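Local coordinates for probable conserved lipoprotein LPPA (Mycobacterium tuberculosis, PDB 2V7S) that is of unknown function but is a putative lipoprotein, probably anchored to the cell membrane through a lipid and belonging to a family confined to pathogenic mycobacteria, at residues Gln48-Asp51 with Ser52-Lys56; Gly57-Glu60 with Ala61-Arg65; Lys106-Ala109 with Asp110-Arg113; Leu66-Thr69 with Ala70-Ile73; Leu189-Lys192 with Val193-Leu196. All coordinates share one frame; numbering follows the deposited sequence.

Interaction 1: Gln48-Asp51 with Ser52-Lys56; sequences QLID and SMRNK
Gln48 gives its backbone O to Ser52 N at 2.8 Å, the regular i to i+4 bond of helix 37-53. Leu49 turns its side chain into packing elsewhere and offers its carbonyl instead: Ser52 OG donates to Leu49 O over 2.8 Å. With chi1 at 76° the serine hydroxyl lies between its own backbone N and carbonyl carbon and can bend back to the preceding turn, which suits a small residue on an exposed stretch of chain. Met53, present as selenomethionine, lays CG 3.6 Å from the same Leu49 O, its long flexible chain then bending away toward Leu107. Ile50 O is reached by Met53 N at 2.9 Å from above the carbonyl plane, while the bond from Arg54 N to this oxygen is weak. Arg54 N also bonds Asp51 O at 3.3 Å, so i to i+3 contacts hold this weakly bonded last part of the helix. Leu41 of the second subunit packs on Leu49, Ser52 and Met53 here. Asp51 carries the main polar contact. Its OD1 receives Arg54 NE at 3.0 Å in a salt bridge, on the anti side of the carboxylate and tilted out of its plane, and the two side chains run side by side in the same direction with their planes 62° apart. A water donates to Asp51 OD1 and accepts from Arg54 NH1, closing a second path between the charges, and Gly199 N also bonds this OD1. Another water receives Asn55 N and donates to Asp51 O, bridging Asp51 to residues 54-56, which keep helical angles without the regular bonds.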
loop_
_atom_site.group_PDB
_atom_site.type_symbol
_atom_site.label_atom_id
_atom_site.label_comp_id
_atom_site.label_asym_id
_atom_site.label_seq_id
_atom_site.Cartn_x
_atom_site.Cartn_y
_atom_site.Cartn_z
ATOM N N GLN A 48 -2.938 2.799 10.902
ATOM C CA GLN A 48 -4.258 2.190 11.085
ATOM C C GLN A 48 -4.273 0.666 10.881
ATOM O O GLN A 48 -4.981 -0.056 11.598
ATOM C CB GLN A 48 -5.280 2.871 10.158
ATOM C CG GLN A 48 -5.553 4.325 10.554
ATOM C CD GLN A 48 -6.397 5.105 9.548
ATOM O OE1 GLN A 48 -6.795 4.591 8.503
ATOM N NE2 GLN A 48 -6.668 6.360 9.872
ATOM N N LEU A 49 -3.519 0.192 9.900
ATOM C CA LEU A 49 -3.429 -1.241 9.604
ATOM C C LEU A 49 -2.899 -1.981 10.827
ATOM O O LEU A 49 -3.501 -2.949 11.317
ATOM C CB LEU A 49 -2.504 -1.509 8.404
ATOM C CG LEU A 49 -2.339 -2.988 7.991
ATOM C CD1 LEU A 49 -3.629 -3.494 7.450
ATOM C CD2 LEU A 49 -1.302 -3.098 6.891
ATOM N N ILE A 50 -1.761 -1.519 11.322
ATOM C CA ILE A 50 -1.183 -2.087 12.536
ATOM C C ILE A 50 -2.177 -2.050 13.699
ATOM O O ILE A 50 -2.433 -3.082 14.335
ATOM C CB ILE A 50 0.134 -1.364 12.858
ATOM C CG1 ILE A 50 1.165 -1.765 11.775
ATOM C CG2 ILE A 50 0.615 -1.687 14.293
ATOM C CD1 ILE A 50 2.441 -0.949 11.768
ATOM N N ASP A 51 -2.766 -0.880 13.947
ATOM C CA ASP A 51 -3.677 -0.700 15.084
ATOM C C ASP A 51 -4.875 -1.641 14.990
ATOM O O ASP A 51 -5.315 -2.228 15.995
ATOM C CB ASP A 51 -4.155 0.725 15.208
ATOM C CG ASP A 51 -3.119 1.650 15.852
ATOM O OD1 ASP A 51 -2.028 1.202 16.299
ATOM O OD2 ASP A 51 -3.417 2.849 15.885
ATOM N N SER A 52 -5.379 -1.839 13.774
ATOM C CA SER A 52 -6.515 -2.752 13.592
ATOM C C SER A 52 -6.183 -4.231 13.862
ATOM O O SER A 52 -7.091 -5.062 13.967
ATOM C CB SER A 52 -7.117 -2.586 12.192
ATOM O OG SER A 52 -6.286 -3.204 11.253
HETATM N N MSE A 53 -4.896 -4.557 13.942
HETATM C CA MSE A 53 -4.436 -5.958 14.169
HETATM C C MSE A 53 -4.052 -6.237 15.633
HETATM O O MSE A 53 -3.798 -7.402 16.022
HETATM C CB MSE A 53 -3.256 -6.289 13.258
HETATM C CG MSE A 53 -3.673 -6.551 11.819
HETATM SE SE MSE A 53 -2.121 -6.696 10.649
HETATM C CE MSE A 53 -1.438 -8.326 11.359
ATOM N N ARG A 54 -4.004 -5.173 16.436
ATOM C CA ARG A 54 -3.711 -5.294 17.870
ATOM C C ARG A 54 -4.601 -6.316 18.602
ATOM O O ARG A 54 -4.111 -7.233 19.310
ATOM C CB ARG A 54 -3.678 -3.906 18.540
ATOM C CG ARG A 54 -2.432 -3.099 18.148
ATOM C CD ARG A 54 -2.445 -1.673 18.735
ATOM N NE ARG A 54 -1.297 -0.927 18.217
ATOM C CZ ARG A 54 -0.101 -0.923 18.794
ATOM N NH1 ARG A 54 0.910 -0.244 18.254
ATOM N NH2 ARG A 54 0.074 -1.584 19.913
ATOM N N ASN A 55 -5.903 -6.214 18.381
ATOM C CA ASN A 55 -6.853 -7.188 18.938
ATOM C C ASN A 55 -6.557 -8.690 18.703
ATOM O O ASN A 55 -7.141 -9.549 19.367
ATOM C CB ASN A 55 -8.250 -6.886 18.409
ATOM C CG ASN A 55 -8.452 -7.456 17.022
ATOM O OD1 ASN A 55 -9.161 -8.445 16.849
ATOM N ND2 ASN A 55 -7.777 -6.880 16.041
ATOM N N LYS A 56 -5.681 -9.018 17.750
ATOM C CA LYS A 56 -5.429 -10.414 17.430
ATOM C C LYS A 56 -4.438 -11.063 18.376
ATOM O O LYS A 56 -4.286 -12.288 18.358
ATOM C CB LYS A 56 -4.903 -10.613 15.991
ATOM C CG LYS A 56 -5.821 -10.111 14.863
ATOM C CD LYS A 56 -5.088 -10.131 13.495
ATOM C CE LYS A 56 -4.496 -11.499 13.101
ATOM N NZ LYS A 56 -5.485 -12.609 12.935
HETATM O O HOH W 1 -7.166 -3.886 17.286
HETATM O O HOH W 2 0.619 1.401 15.774
#

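Interaction 2: Gly57-Glu60 with Ala61-Arg65; sequences GSYE and AARER
The backbone enters helix 59-80 through an extended Ser58, and its first turns are tied by Ala62 N to Ser58 O at 3.0 Å and Arg63 N to Tyr59 O at 2.9 Å. Ser58 is the N-cap: its OG accepts from Ala61 N at 2.9 Å, with an N-H...O angle of 157°. A chi1 of 64° swings the hydroxyl over the start of the helix, where it takes up one of the first-turn amides, which the helix itself leaves without a regular i-4 acceptor. The same oxygen lies 3.3 Å from Ala61 CB, and the small methyl fits beside it. Gly57, just before the cap, has a positive phi at which a side chain would press on the preceding carbonyl, so glycine suits the approach. This is the classical serine-capped N-terminus, joining the turn after helix 37-53 to the long helix 59-80. Tyr59 sends its hydroxyl to Arg99 O, and its ring meets Glu60 CD at the edge. Glu60, its chain bent at chi2, directs OE1 to Gln191 N, the start of helix 191-194. Arg63 passes its CB 3.5 Å from Tyr59 O before its guanidinium leaves for Ile116 O. One turn on, Arg65 NH1 donates to Ala61 O at 3.1 Å, an oxygen that also takes Arg65 N, and the same NH1 makes a salt bridge to Glu64 OE2 at 2.9 Å.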
loop_
_atom_site.group_PDB
_atom_site.type_symbol
_atom_site.label_atom_id
_atom_site.label_comp_id
_atom_site.label_asym_id
_atom_site.label_seq_id
_atom_site.Cartn_x
_atom_site.Cartn_y
_atom_site.Cartn_z
ATOM N N GLY A 57 -3.722 -10.269 19.171
ATOM C CA GLY A 57 -2.678 -10.880 19.987
ATOM C C GLY A 57 -1.385 -11.068 19.222
ATOM O O GLY A 57 -1.322 -10.743 18.041
ATOM N N SER A 58 -0.361 -11.608 19.897
ATOM C CA SER A 58 1.014 -11.664 19.367
ATOM C C SER A 58 1.267 -12.883 18.501
ATOM O O SER A 58 0.611 -13.907 18.631
ATOM C CB SER A 58 2.048 -11.658 20.506
ATOM O OG SER A 58 1.886 -12.842 21.287
ATOM N N TYR A 59 2.232 -12.729 17.618
ATOM C CA TYR A 59 2.796 -13.809 16.851
ATOM C C TYR A 59 3.343 -14.888 17.779
ATOM O O TYR A 59 3.178 -16.048 17.517
ATOM C CB TYR A 59 3.927 -13.225 16.028
ATOM C CG TYR A 59 4.936 -14.223 15.563
ATOM C CD1 TYR A 59 6.156 -14.380 16.228
ATOM C CD2 TYR A 59 4.694 -14.961 14.428
ATOM C CE1 TYR A 59 7.122 -15.293 15.769
ATOM C CE2 TYR A 59 5.621 -15.866 13.964
ATOM C CZ TYR A 59 6.819 -16.038 14.631
ATOM O OH TYR A 59 7.712 -16.943 14.109
ATOM N N GLU A 60 4.002 -14.482 18.865
ATOM C CA GLU A 60 4.599 -15.428 19.816
ATOM C C GLU A 60 3.529 -16.290 20.465
ATOM O O GLU A 60 3.719 -17.482 20.605
ATOM C CB GLU A 60 5.382 -14.681 20.915
ATOM C CG GLU A 60 6.690 -13.999 20.411
ATOM C CD GLU A 60 6.476 -12.594 19.767
ATOM O OE1 GLU A 60 5.320 -12.177 19.532
ATOM O OE2 GLU A 60 7.482 -11.895 19.490
ATOM N N ALA A 61 2.399 -15.694 20.847
ATOM C CA ALA A 61 1.307 -16.493 21.432
ATOM C C ALA A 61 0.709 -17.416 20.376
ATOM O O ALA A 61 0.406 -18.575 20.642
ATOM C CB ALA A 61 0.194 -15.591 22.037
ATOM N N ALA A 62 0.498 -16.889 19.186
ATOM C CA ALA A 62 -0.095 -17.683 18.106
ATOM C C ALA A 62 0.736 -18.903 17.740
ATOM O O ALA A 62 0.175 -19.918 17.371
ATOM C CB ALA A 62 -0.253 -16.820 16.877
ATOM N N ARG A 63 2.057 -18.759 17.764
ATOM C CA ARG A 63 2.977 -19.829 17.377
ATOM C C ARG A 63 2.903 -20.936 18.415
ATOM O O ARG A 63 2.886 -22.118 18.067
ATOM C CB ARG A 63 4.440 -19.306 17.254
ATOM C CG ARG A 63 5.436 -20.463 16.933
ATOM C CD ARG A 63 6.897 -20.016 16.940
ATOM N NE ARG A 63 7.750 -20.991 17.621
ATOM C CZ ARG A 63 8.036 -22.230 17.211
ATOM N NH1 ARG A 63 7.551 -22.754 16.055
ATOM N NH2 ARG A 63 8.829 -22.963 17.996
ATOM N N GLU A 64 2.869 -20.543 19.689
ATOM C CA GLU A 64 2.676 -21.476 20.799
ATOM C C GLU A 64 1.386 -22.308 20.656
ATOM O O GLU A 64 1.393 -23.555 20.807
ATOM C CB GLU A 64 2.702 -20.697 22.143
ATOM C CG GLU A 64 2.431 -21.587 23.351
ATOM C CD GLU A 64 2.286 -20.791 24.649
ATOM O OE1 GLU A 64 3.293 -20.226 25.092
ATOM O OE2 GLU A 64 1.174 -20.762 25.230
ATOM N N ARG A 65 0.299 -21.621 20.357
ATOM C CA ARG A 65 -1.017 -22.232 20.239
ATOM C C ARG A 65 -1.126 -23.121 19.006
ATOM O O ARG A 65 -1.785 -24.158 19.024
ATOM C CB ARG A 65 -2.113 -21.129 20.237
ATOM C CG ARG A 65 -2.416 -20.650 21.716
ATOM C CD ARG A 65 -2.497 -19.163 21.934
ATOM N NE ARG A 65 -2.496 -18.908 23.384
ATOM C CZ ARG A 65 -1.422 -18.788 24.154
ATOM N NH1 ARG A 65 -0.193 -18.792 23.633
ATOM N NH2 ARG A 65 -1.580 -18.608 25.455
#

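Interaction 3: Lys106-Ala109 with Asp110-Arg113; sequences KLTA and DIAR
Ala109 O is gripped by two nitrogens of one guanidinium: Arg113 NE donates to it over 2.7 Å and Arg113 NH2 over 3.1 Å. NE meets a lone pair in the carbonyl plane, whereas NH2 approaches from above that plane; the oxygen itself lies at the guanidinium edge. The arginine chain is extended from CG to NE, and with chi1 at -68° this reach brings the NE/NH2 edge of the guanidinium back to the turn. Its remaining NH1 goes to Asn100 O, so the positive group is shared between two carbonyls. Thr108 O has two donors of its own, Ile111 N at 2.9 Å, from above the carbonyl plane, and Ala112 N at 3.1 Å, nearly in line with the C=O bond. The first closes a type I beta turn over residues 108-111; the second, an i+4 bond, delivers the chain into strand 112-114, the middle strand of a small antiparallel sheet with 102-103 and 188-189. A water donates to both Leu107 O and Ala112 O, bridging the mouth of the turn. On the apolar side Leu107 CD1 rests 3.8 Å from Ala112 CB and 4.2 Å from Ile111 CG2, the leucine crossing the isoleucine at about a right angle. Branched Leu107 also meets Leu49 of helix 37-53, while compact Ala112 fits against the Cys104-Cys187 disulfide. Ser38 OG of the second subunit bonds Lys106 N.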
loop_
_atom_site.group_PDB
_atom_site.type_symbol
_atom_site.label_atom_id
_atom_site.label_comp_id
_atom_site.label_asym_id
_atom_site.label_seq_id
_atom_site.Cartn_x
_atom_site.Cartn_y
_atom_site.Cartn_z
ATOM N N LYS A 106 1.687 -8.216 3.567
ATOM C CA LYS A 106 1.718 -6.756 3.414
ATOM C C LYS A 106 2.436 -5.997 4.527
ATOM O O LYS A 106 2.447 -4.768 4.542
ATOM C CB LYS A 106 0.289 -6.215 3.211
ATOM C CG LYS A 106 -0.353 -6.604 1.872
ATOM C CD LYS A 106 0.336 -5.892 0.710
ATOM C CE LYS A 106 -0.031 -6.525 -0.624
ATOM N NZ LYS A 106 0.931 -6.109 -1.699
ATOM N N LEU A 107 3.052 -6.726 5.444
ATOM C CA LEU A 107 3.818 -6.125 6.522
ATOM C C LEU A 107 5.179 -6.771 6.543
ATOM O O LEU A 107 5.287 -7.974 6.281
ATOM C CB LEU A 107 3.117 -6.353 7.859
ATOM C CG LEU A 107 1.881 -5.481 8.119
ATOM C CD1 LEU A 107 1.184 -5.868 9.414
ATOM C CD2 LEU A 107 2.232 -4.003 8.125
ATOM N N THR A 108 6.208 -5.986 6.848
ATOM C CA THR A 108 7.550 -6.527 6.989
ATOM C C THR A 108 7.773 -7.363 8.264
ATOM O O THR A 108 7.015 -7.272 9.262
ATOM C CB THR A 108 8.634 -5.438 6.854
ATOM O OG1 THR A 108 8.512 -4.480 7.918
ATOM C CG2 THR A 108 8.525 -4.745 5.507
ATOM N N ALA A 109 8.821 -8.178 8.218
ATOM C CA ALA A 109 9.099 -9.181 9.248
ATOM C C ALA A 109 9.507 -8.586 10.594
ATOM O O ALA A 109 9.557 -9.299 11.587
ATOM C CB ALA A 109 10.172 -10.128 8.769
ATOM N N ASP A 110 9.811 -7.298 10.630
ATOM C CA ASP A 110 10.085 -6.609 11.906
ATOM C C ASP A 110 8.798 -6.117 12.595
ATOM O O ASP A 110 8.819 -5.588 13.727
ATOM C CB ASP A 110 11.012 -5.420 11.662
ATOM C CG ASP A 110 10.386 -4.390 10.750
ATOM O OD1 ASP A 110 9.907 -4.775 9.644
ATOM O OD2 ASP A 110 10.364 -3.187 11.134
ATOM N N ILE A 111 7.693 -6.260 11.892
ATOM C CA ILE A 111 6.393 -5.813 12.388
ATOM C C ILE A 111 5.438 -6.966 12.689
ATOM O O ILE A 111 4.812 -6.987 13.737
ATOM C CB ILE A 111 5.728 -4.857 11.364
ATOM C CG1 ILE A 111 6.596 -3.602 11.199
ATOM C CG2 ILE A 111 4.303 -4.485 11.796
ATOM C CD1 ILE A 111 6.374 -2.857 9.895
ATOM N N ALA A 112 5.266 -7.865 11.718
ATOM C CA ALA A 112 4.325 -8.965 11.846
ATOM C C ALA A 112 4.872 -10.182 11.086
ATOM O O ALA A 112 5.644 -10.012 10.152
ATOM C CB ALA A 112 2.997 -8.592 11.287
ATOM N N ARG A 113 4.518 -11.382 11.540
ATOM C CA ARG A 113 4.910 -12.643 10.870
ATOM C C ARG A 113 3.756 -13.610 10.983
ATOM O O ARG A 113 2.877 -13.447 11.845
ATOM C CB ARG A 113 6.157 -13.263 11.519
ATOM C CG ARG A 113 7.425 -12.443 11.311
ATOM C CD ARG A 113 8.596 -12.973 12.133
ATOM N NE ARG A 113 9.647 -11.969 12.212
ATOM C CZ ARG A 113 10.931 -12.219 12.457
ATOM N NH1 ARG A 113 11.352 -13.474 12.643
ATOM N NH2 ARG A 113 11.805 -11.214 12.487
HETATM O O HOH W 3 6.361 -10.282 7.572
#

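Interaction 4: Leu66-Thr69 with Ala70-Ile73; sequences LTAT and ARII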
loop_
_atom_site.group_PDB
_atom_site.type_symbol
_atom_site.label_atom_id
_atom_site.label_comp_id
_atom_site.label_asym_id
_atom_site.label_seq_id
_atom_site.Cartn_x
_atom_site.Cartn_y
_atom_site.Cartn_z
ATOM N N LEU A 66 -0.471 -22.702 17.937
ATOM C CA LEU A 66 -0.479 -23.503 16.734
ATOM C C LEU A 66 0.349 -24.743 16.925
ATOM O O LEU A 66 -0.021 -25.795 16.422
ATOM C CB LEU A 66 0.127 -22.740 15.584
ATOM C CG LEU A 66 -0.719 -22.923 14.344
ATOM C CD1 LEU A 66 -2.171 -22.364 14.602
ATOM C CD2 LEU A 66 0.033 -22.234 13.176
ATOM N N THR A 67 1.461 -24.634 17.650
ATOM C CA THR A 67 2.259 -25.849 17.959
ATOM C C THR A 67 1.454 -26.820 18.827
ATOM O O THR A 67 1.498 -28.047 18.596
ATOM C CB THR A 67 3.609 -25.493 18.598
ATOM O OG1 THR A 67 4.344 -24.731 17.644
ATOM C CG2 THR A 67 4.415 -26.750 18.994
ATOM N N ALA A 68 0.712 -26.283 19.799
ATOM C CA ALA A 68 -0.216 -27.120 20.602
ATOM C C ALA A 68 -1.250 -27.819 19.700
ATOM O O ALA A 68 -1.613 -28.956 19.943
ATOM C CB ALA A 68 -0.949 -26.290 21.681
ATOM N N THR A 69 -1.725 -27.123 18.685
ATOM C CA THR A 69 -2.722 -27.706 17.770
ATOM C C THR A 69 -2.088 -28.815 16.944
ATOM O O THR A 69 -2.718 -29.842 16.693
ATOM C CB THR A 69 -3.347 -26.624 16.867
ATOM O OG1 THR A 69 -4.240 -25.852 17.688
ATOM C CG2 THR A 69 -4.161 -27.258 15.703
ATOM N N ALA A 70 -0.846 -28.608 16.518
ATOM C CA ALA A 70 -0.138 -29.663 15.782
ATOM C C ALA A 70 -0.035 -30.923 16.628
ATOM O O ALA A 70 -0.236 -32.032 16.089
ATOM C CB ALA A 70 1.289 -29.203 15.343
ATOM N N ARG A 71 0.330 -30.755 17.914
ATOM C CA ARG A 71 0.375 -31.865 18.900
ATOM C C ARG A 71 -0.993 -32.558 18.959
ATOM O O ARG A 71 -1.086 -33.774 18.895
ATOM C CB ARG A 71 0.763 -31.361 20.299
ATOM C CG ARG A 71 0.749 -32.457 21.441
ATOM C CD ARG A 71 1.197 -31.893 22.846
ATOM N NE ARG A 71 2.411 -31.057 22.731
ATOM C CZ ARG A 71 2.454 -29.728 22.922
ATOM N NH1 ARG A 71 1.369 -29.054 23.313
ATOM N NH2 ARG A 71 3.598 -29.066 22.755
ATOM N N ILE A 72 -2.051 -31.771 19.091
ATOM C CA ILE A 72 -3.393 -32.341 19.172
ATOM C C ILE A 72 -3.699 -33.211 17.951
ATOM O O ILE A 72 -4.250 -34.329 18.094
ATOM C CB ILE A 72 -4.453 -31.236 19.340
ATOM C CG1 ILE A 72 -4.385 -30.692 20.774
ATOM C CG2 ILE A 72 -5.906 -31.766 19.059
ATOM C CD1 ILE A 72 -5.107 -29.354 20.937
ATOM N N ILE A 73 -3.406 -32.680 16.767
ATOM C CA ILE A 73 -3.664 -33.413 15.520
ATOM C C ILE A 73 -2.828 -34.708 15.494
ATOM O O ILE A 73 -3.345 -35.786 15.178
ATOM C CB ILE A 73 -3.350 -32.545 14.261
ATOM C CG1 ILE A 73 -4.403 -31.424 14.095
ATOM C CG2 ILE A 73 -3.311 -33.438 12.956
ATOM C CD1 ILE A 73 -3.946 -30.270 13.191
HETATM O O HOH W 4 -1.366 -29.578 22.962
#
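Arg71 starts with CB 3.4 Å from Ala68 O, on the turn before it. CG stands opposite the backbone N (chi1 176°), and the chain stays extended through CD before bending at chi3 (-46°), which folds the guanidinium back along the helix. There NH1 comes 3.7 Å from Ala68 CA, which lies oblique to the guanidinium, and 4.0 Å from Ala68 CB, while NH2 approaches Thr67 CG2. A water accepts from Arg71 NH1 at 2.8 Å and donates to Ala68 O, so a solvent bridge ties the charge to a carbonyl that already takes Ile72 N. The small alanine lets the guanidinium lie close to the backbone, and Trp86 and Phe88 of strand 86-88 pack against the arginine. This is the middle of helix 59-80, with i to i+4 bonds running from Ala70 N to Leu66 O (2.9 Å) through Ile73 N to Thr69 O (2.9 Å). Another flank of the helix is buried against the sheet: Leu66 and Ala70 meet Ile183, and Ile73 meets Leu181, both of strand 179-184. Thr69 and Ile73 lie one turn apart, Thr69 CG2 approaching Ile73 CD1 at 3.9 Å. With CG2 opposite the backbone N and OG1 beside it, the threonine methyl faces the isoleucine while Thr69 OG1 bonds Tyr145 OH; a residue with one apolar and one polar branch serves both needs.

Interaction 5: Leu189-Lys192 with Val193-Leu196; sequences LLQK and VLDL
Leu189 and Leu194 meet through their branches, CD1 of Leu189 lying 3.7 Å from CD2 of Leu194 as the two chains pass at a slant. Both leucines have CG opposite the carbonyl carbon and an extended chi2, the common leucine shape, which brings a methyl of each into the shared apolar patch. Val193 holds CG1 anti to its backbone N (chi1 -178°), and this puts the methyl 4.3 Å from Leu189 CD2. Ile50 of helix 37-53 packs on both Leu189 and Val193, so branched aliphatic residues suit this buried side. Leu190 is the N-cap residue of the short helix 191-194 but brings no capping side chain; its O accepts from Leu194 N at 3.2 Å, in the carbonyl plane, and weakly from Val193 N. Farther along, Leu196 lays CG 3.4 Å from Lys192 O. The exposed side is polar. Gln191 has CG opposite the backbone N and then bends at chi2 (67°), which turns the amide along the helix toward residues further on. Gln191 NE2 donates to Asp195 OD1 at 2.8 Å; the oxygen lies in the amide plane, but the nitrogen stands 48° out of the carboxylate plane, from above. Gln191 OE1 sits 3.7 Å from Leu194 CD1, the two chains crossing near a right angle. Asp195 N also bonds Gln191 O at 2.9 Å. The chemistry thus divides residues 189-196 into an aliphatic side toward helix 37-53 and a polar side, where the neutral amide offers an N-H to the carboxylate, which probably keeps its negative charge.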
loop_
_atom_site.group_PDB
_atom_site.type_symbol
_atom_site.label_atom_id
_atom_site.label_comp_id
_atom_site.label_asym_id
_atom_site.label_seq_id
_atom_site.Cartn_x
_atom_site.Cartn_y
_atom_site.Cartn_z
ATOM N N LEU A 189 0.932 -9.406 14.609
ATOM C CA LEU A 189 1.954 -8.480 15.077
ATOM C C LEU A 189 2.853 -9.154 16.091
ATOM O O LEU A 189 2.388 -9.888 16.967
ATOM C CB LEU A 189 1.275 -7.259 15.754
ATOM C CG LEU A 189 0.267 -6.404 14.966
ATOM C CD1 LEU A 189 -0.302 -5.240 15.799
ATOM C CD2 LEU A 189 1.021 -5.829 13.749
ATOM N N LEU A 190 4.151 -8.872 16.006
ATOM C CA LEU A 190 5.074 -9.283 17.035
ATOM C C LEU A 190 4.703 -8.628 18.375
ATOM O O LEU A 190 4.210 -7.506 18.390
ATOM C CB LEU A 190 6.485 -8.827 16.616
ATOM C CG LEU A 190 6.997 -9.336 15.248
ATOM C CD1 LEU A 190 8.368 -8.726 14.902
ATOM C CD2 LEU A 190 7.096 -10.870 15.237
ATOM N N GLN A 191 4.948 -9.310 19.492
ATOM C CA GLN A 191 4.707 -8.690 20.790
ATOM C C GLN A 191 5.426 -7.330 20.945
ATOM O O GLN A 191 4.881 -6.409 21.534
ATOM C CB GLN A 191 5.043 -9.633 21.960
ATOM C CG GLN A 191 4.795 -8.962 23.313
ATOM C CD GLN A 191 3.316 -8.711 23.526
ATOM O OE1 GLN A 191 2.489 -9.549 23.155
ATOM N NE2 GLN A 191 2.970 -7.584 24.121
ATOM N N LYS A 192 6.612 -7.167 20.364
ATOM C CA LYS A 192 7.295 -5.857 20.483
ATOM C C LYS A 192 6.508 -4.688 19.862
ATOM O O LYS A 192 6.569 -3.545 20.353
ATOM C CB LYS A 192 8.713 -5.931 19.926
ATOM C CG LYS A 192 8.822 -6.335 18.453
ATOM C CD LYS A 192 10.271 -6.054 17.994
ATOM C CE LYS A 192 10.474 -6.353 16.528
ATOM N NZ LYS A 192 11.939 -6.277 16.173
ATOM N N VAL A 193 5.758 -4.976 18.790
ATOM C CA VAL A 193 4.835 -3.981 18.204
ATOM C C VAL A 193 3.610 -3.747 19.091
ATOM O O VAL A 193 3.168 -2.596 19.283
ATOM C CB VAL A 193 4.452 -4.345 16.721
ATOM C CG1 VAL A 193 3.547 -3.286 16.097
ATOM C CG2 VAL A 193 5.737 -4.520 15.885
ATOM N N LEU A 194 3.077 -4.829 19.673
ATOM C CA LEU A 194 1.950 -4.682 20.612
ATOM C C LEU A 194 2.346 -3.835 21.802
ATOM O O LEU A 194 1.512 -3.126 22.349
ATOM C CB LEU A 194 1.417 -6.047 21.058
ATOM C CG LEU A 194 0.856 -6.861 19.889
ATOM C CD1 LEU A 194 0.555 -8.288 20.268
ATOM C CD2 LEU A 194 -0.389 -6.248 19.367
ATOM N N ASP A 195 3.621 -3.875 22.184
ATOM C CA ASP A 195 4.113 -3.020 23.287
ATOM C C ASP A 195 4.288 -1.549 22.902
ATOM O O ASP A 195 4.512 -0.708 23.766
ATOM C CB ASP A 195 5.404 -3.572 23.895
ATOM C CG ASP A 195 5.164 -4.838 24.691
ATOM O OD1 ASP A 195 3.980 -5.145 24.976
ATOM O OD2 ASP A 195 6.139 -5.541 25.022
ATOM N N LEU A 196 4.188 -1.245 21.607
ATOM C CA LEU A 196 4.211 0.152 21.156
ATOM C C LEU A 196 2.853 0.780 21.379
ATOM O O LEU A 196 1.848 0.120 21.193
ATOM C CB LEU A 196 4.586 0.239 19.673
ATOM C CG LEU A 196 5.925 -0.405 19.333
ATOM C CD1 LEU A 196 6.200 -0.209 17.873
ATOM C CD2 LEU A 196 7.061 0.181 20.196
#

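Overall arrangement
Interactions 1, 3 and 5 gather at one end of the molecule, with centres 10 to 12 Å apart. Interactions 1 and 3 meet where Met53 SE packs 3.6 Å from Leu107 CD1, and both touch the second subunit. Interactions 1 and 5 meet through Arg54 NH2, 2.8 Å from Leu196 O, a weak bond. At the edge of the small sheet, Leu190 N of interaction 5 probably bonds Ile111 O of interaction 3 (3.0 Å). Interaction 2 links this cluster to the long helix, with Tyr59 N 2.9 Å from Leu189 O, and interaction 4 continues that helix; its centre lies about 26 Å from that of interaction 1. A glycerol, probably from crystallisation, sits about 5 Å from the Arg71 side chain.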